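Local coordinates for protein GTPase subunit of restriction endonuclease (Thermococcus gammatolerans, PDB 6P0F) that forms the DNA-binding N-terminal domain, of YTH type, of McrB, the GTPase subunit of a restriction endonuclease, and probably recognises modified bases in target DNA, at residues 31-36 with 50-55. Numbering follows the deposited sequence.
Sequences NELEGQ and CYFWGR
Cys-50 and Phe-52, two residues apart on strand 49-55, both rest against Leu-33, a worked example of a loop leucine packing against side chains of a β-strand, all three residues being buried. In this YTH domain the loop between strand 28-29 and helix 39-45 supplies that leucine. The first strand residue to touch it is Cys-50: its CB lies 3.8 Å from CD1 of Leu-33. Its SG, turned anti to the carbonyl carbon (chi1 -56°), is disulfide-bonded to Cys-46 yet still lies 3.9 Å from CD1 of Leu-33. Leu-42 of helix 39-45 touches both Leu-33 and Cys-50, so helix, loop and strand meet in one apolar cluster. The next residue directed toward the loop is Phe-52, whose ring also meets Trp-115 and Phe-126. A chi1 of 63° holds its CE1 and CZ against the Leu-33 methyls, and the two side chains run past one another, pointing opposite ways. An alanine at Leu-33 is likely to open a gap beside the disulfide and leave CE1 and CZ of Phe-52 without their aliphatic neighbour. Both leucine methyls share in that contact: CD1 stands 4.0 Å from CE1 of Phe-52, obliquely to the ring, while CD2 lies 4.1 Å from CZ of Phe-52.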
ATOM      1  N   ASN A  31      -2.752 -14.339 -14.972  1.00 23.51           N
ATOM      2  CA  ASN A  31      -3.065 -14.161 -16.391  1.00 25.42           C
ATOM      3  C   ASN A  31      -3.686 -12.811 -16.706  1.00 28.41           C
ATOM      4  O   ASN A  31      -3.623 -12.388 -17.862  1.00 34.79           O
ATOM      5  CB  ASN A  31      -3.957 -15.321 -16.865  1.00 29.27           C
ATOM      6  CG  ASN A  31      -3.212 -16.635 -16.862  1.00 50.69           C
ATOM      7  OD1 ASN A  31      -1.981 -16.672 -16.730  1.00 58.32           O
ATOM      8  ND2 ASN A  31      -3.947 -17.728 -17.023  1.00 60.94           N
ATOM      9  N   GLU A  32      -4.294 -12.123 -15.724  1.00 23.14           N
ATOM     10  CA  GLU A  32      -4.826 -10.789 -15.946  1.00 25.24           C
ATOM     11  C   GLU A  32      -3.721  -9.769 -16.199  1.00 24.52           C
ATOM     12  O   GLU A  32      -3.996  -8.693 -16.740  1.00 28.96           O
ATOM     13  CB  GLU A  32      -5.717 -10.356 -14.767  1.00 28.04           C
ATOM     14  CG  GLU A  32      -6.819 -11.386 -14.381  1.00 32.99           C
ATOM     15  CD  GLU A  32      -7.717 -10.923 -13.201  1.00 38.59           C
ATOM     16  OE1 GLU A  32      -7.857 -11.669 -12.156  1.00 32.15           O
ATOM     17  OE2 GLU A  32      -8.292  -9.809 -13.331  1.00 37.19           O
ATOM     18  N   LEU A  33      -2.474 -10.080 -15.838  1.00 19.97           N
ATOM     19  CA  LEU A  33      -1.358  -9.165 -16.041  1.00 17.52           C
ATOM     20  C   LEU A  33      -0.398  -9.606 -17.138  1.00 21.27           C
ATOM     21  O   LEU A  33       0.439  -8.799 -17.559  1.00 22.87           O
ATOM     22  CB  LEU A  33      -0.551  -9.002 -14.740  1.00 20.05           C
ATOM     23  CG  LEU A  33      -1.307  -8.411 -13.550  1.00 21.48           C
ATOM     24  CD1 LEU A  33      -0.427  -8.406 -12.292  1.00 21.81           C
ATOM     25  CD2 LEU A  33      -1.782  -7.045 -13.883  1.00 24.69           C
ATOM     26  N   GLU A  34      -0.434 -10.880 -17.522  1.00 21.97           N
ATOM     27  CA  GLU A  34       0.439 -11.385 -18.567  1.00 25.13           C
ATOM     28  C   GLU A  34       0.194 -10.593 -19.842  1.00 24.62           C
ATOM     29  O   GLU A  34      -0.941 -10.244 -20.164  1.00 26.33           O
ATOM     30  CB  GLU A  34       0.186 -12.872 -18.797  1.00 23.83           C
ATOM     31  CG  GLU A  34       0.750 -13.755 -17.688  1.00 26.54           C
ATOM     32  CD  GLU A  34       2.252 -13.976 -17.750  1.00 39.11           C
ATOM     33  OE1 GLU A  34       2.760 -14.874 -17.026  1.00 43.60           O
ATOM     34  OE2 GLU A  34       2.933 -13.236 -18.492  1.00 41.27           O
ATOM     35  N   GLY A  35       1.267 -10.269 -20.538  1.00 24.34           N
ATOM     36  CA  GLY A  35       1.173  -9.433 -21.709  1.00 27.37           C
ATOM     37  C   GLY A  35       1.384  -7.972 -21.430  1.00 27.96           C
ATOM     38  O   GLY A  35       1.611  -7.206 -22.369  1.00 31.78           O
ATOM     39  N   GLN A  36       1.316  -7.565 -20.168  1.00 23.70           N
ATOM     40  CA  GLN A  36       1.491  -6.181 -19.772  1.00 21.99           C
ATOM     41  C   GLN A  36       2.613  -5.973 -18.779  1.00 27.48           C
ATOM     42  O   GLN A  36       3.350  -4.987 -18.878  1.00 34.70           O
ATOM     43  CB  GLN A  36       0.188  -5.644 -19.167  1.00 23.32           C
ATOM     44  CG  GLN A  36      -0.983  -5.671 -20.120  1.00 22.08           C
ATOM     45  CD  GLN A  36      -0.837  -4.672 -21.248  1.00 23.52           C
ATOM     46  OE1 GLN A  36      -0.226  -3.612 -21.094  1.00 25.64           O
ATOM     47  NE2 GLN A  36      -1.400  -5.010 -22.388  1.00 24.59           N
ATOM     48  N   CYS A  50      -1.605 -12.241  -7.895  1.00 19.57           N
ATOM     49  CA  CYS A  50      -0.762 -11.063  -7.783  1.00 19.39           C
ATOM     50  C   CYS A  50      -1.450  -9.989  -6.950  1.00 20.55           C
ATOM     51  O   CYS A  50      -2.652  -9.760  -7.078  1.00 19.39           O
ATOM     52  CB  CYS A  50      -0.433 -10.463  -9.152  1.00 20.48           C
ATOM     53  SG  CYS A  50       0.340 -11.617 -10.308  1.00 23.00           S
ATOM     54  N   TYR A  51      -0.662  -9.308  -6.128  1.00 16.94           N
ATOM     55  CA  TYR A  51      -1.155  -8.225  -5.286  1.00 15.66           C
ATOM     56  C   TYR A  51      -0.366  -6.971  -5.611  1.00 18.78           C
ATOM     57  O   TYR A  51       0.861  -6.994  -5.610  1.00 18.98           O
ATOM     58  CB  TYR A  51      -0.987  -8.545  -3.800  1.00 18.10           C
ATOM     59  CG  TYR A  51      -1.748  -9.769  -3.375  1.00 18.24           C
ATOM     60  CD1 TYR A  51      -3.098  -9.690  -3.079  1.00 17.81           C
ATOM     61  CD2 TYR A  51      -1.127 -10.996  -3.301  1.00 22.18           C
ATOM     62  CE1 TYR A  51      -3.820 -10.799  -2.731  1.00 19.14           C
ATOM     63  CE2 TYR A  51      -1.844 -12.136  -2.926  1.00 22.27           C
ATOM     64  CZ  TYR A  51      -3.192 -12.017  -2.637  1.00 24.90           C
ATOM     65  OH  TYR A  51      -3.951 -13.106  -2.261  1.00 27.59           O
ATOM     66  N   PHE A  52      -1.052  -5.860  -5.847  1.00 18.12           N
ATOM     67  CA  PHE A  52      -0.314  -4.659  -6.201  1.00 17.97           C
ATOM     68  C   PHE A  52      -1.173  -3.423  -5.952  1.00 19.41           C
ATOM     69  O   PHE A  52      -2.401  -3.489  -5.904  1.00 18.11           O
ATOM     70  CB  PHE A  52       0.177  -4.716  -7.663  1.00 16.58           C
ATOM     71  CG  PHE A  52      -0.927  -4.771  -8.716  1.00 16.10           C
ATOM     72  CD1 PHE A  52      -1.558  -5.964  -9.017  1.00 19.57           C
ATOM     73  CD2 PHE A  52      -1.308  -3.637  -9.412  1.00 21.31           C
ATOM     74  CE1 PHE A  52      -2.565  -5.999  -9.982  1.00 21.40           C
ATOM     75  CE2 PHE A  52      -2.294  -3.694 -10.369  1.00 21.58           C
ATOM     76  CZ  PHE A  52      -2.929  -4.864 -10.628  1.00 23.18           C
ATOM     77  N   TRP A  53      -0.484  -2.301  -5.784  1.00 19.02           N
ATOM     78  CA  TRP A  53      -1.092  -1.000  -5.564  1.00 19.36           C
ATOM     79  C   TRP A  53      -0.392  -0.015  -6.486  1.00 21.11           C
ATOM     80  O   TRP A  53       0.675  -0.297  -7.017  1.00 22.39           O
ATOM     81  CB  TRP A  53      -0.973  -0.593  -4.098  1.00 18.56           C
ATOM     82  CG  TRP A  53      -1.723   0.670  -3.788  1.00 20.04           C
ATOM     83  CD1 TRP A  53      -1.210   1.851  -3.326  1.00 22.12           C
ATOM     84  CD2 TRP A  53      -3.133   0.887  -3.962  1.00 19.24           C
ATOM     85  NE1 TRP A  53      -2.213   2.795  -3.216  1.00 22.70           N
ATOM     86  CE2 TRP A  53      -3.404   2.217  -3.572  1.00 23.19           C
ATOM     87  CE3 TRP A  53      -4.181   0.090  -4.406  1.00 21.68           C
ATOM     88  CZ2 TRP A  53      -4.697   2.765  -3.633  1.00 22.25           C
ATOM     89  CZ3 TRP A  53      -5.465   0.634  -4.435  1.00 24.85           C
ATOM     90  CH2 TRP A  53      -5.702   1.951  -4.029  1.00 24.13           C
ATOM     91  N   GLY A  54      -1.049   1.102  -6.780  1.00 21.03           N
ATOM     92  CA  GLY A  54      -0.493   2.049  -7.719  1.00 22.46           C
ATOM     93  C   GLY A  54      -0.720   3.469  -7.230  1.00 24.94           C
ATOM     94  O   GLY A  54      -1.692   3.751  -6.526  1.00 22.70           O
ATOM     95  N   ARG A  55       0.191   4.351  -7.627  1.00 26.00           N
ATOM     96  CA  ARG A  55       0.130   5.756  -7.229  1.00 27.40           C
ATOM     97  C   ARG A  55       0.473   6.626  -8.426  1.00 28.06           C
ATOM     98  O   ARG A  55       1.036   6.152  -9.412  1.00 26.23           O
ATOM     99  CB  ARG A  55       1.099   6.071  -6.093  1.00 25.69           C
ATOM    100  CG  ARG A  55       0.809   5.337  -4.803  1.00 30.60           C
ATOM    101  CD  ARG A  55       1.750   5.779  -3.690  1.00 33.21           C
ATOM    102  NE  ARG A  55       1.554   7.187  -3.392  1.00 37.20           N
ATOM    103  CZ  ARG A  55       2.457   8.119  -3.649  1.00 41.28           C
ATOM    104  NH1 ARG A  55       3.624   7.787  -4.195  1.00 39.63           N
ATOM    105  NH2 ARG A  55       2.195   9.376  -3.352  1.00 39.60           N
TER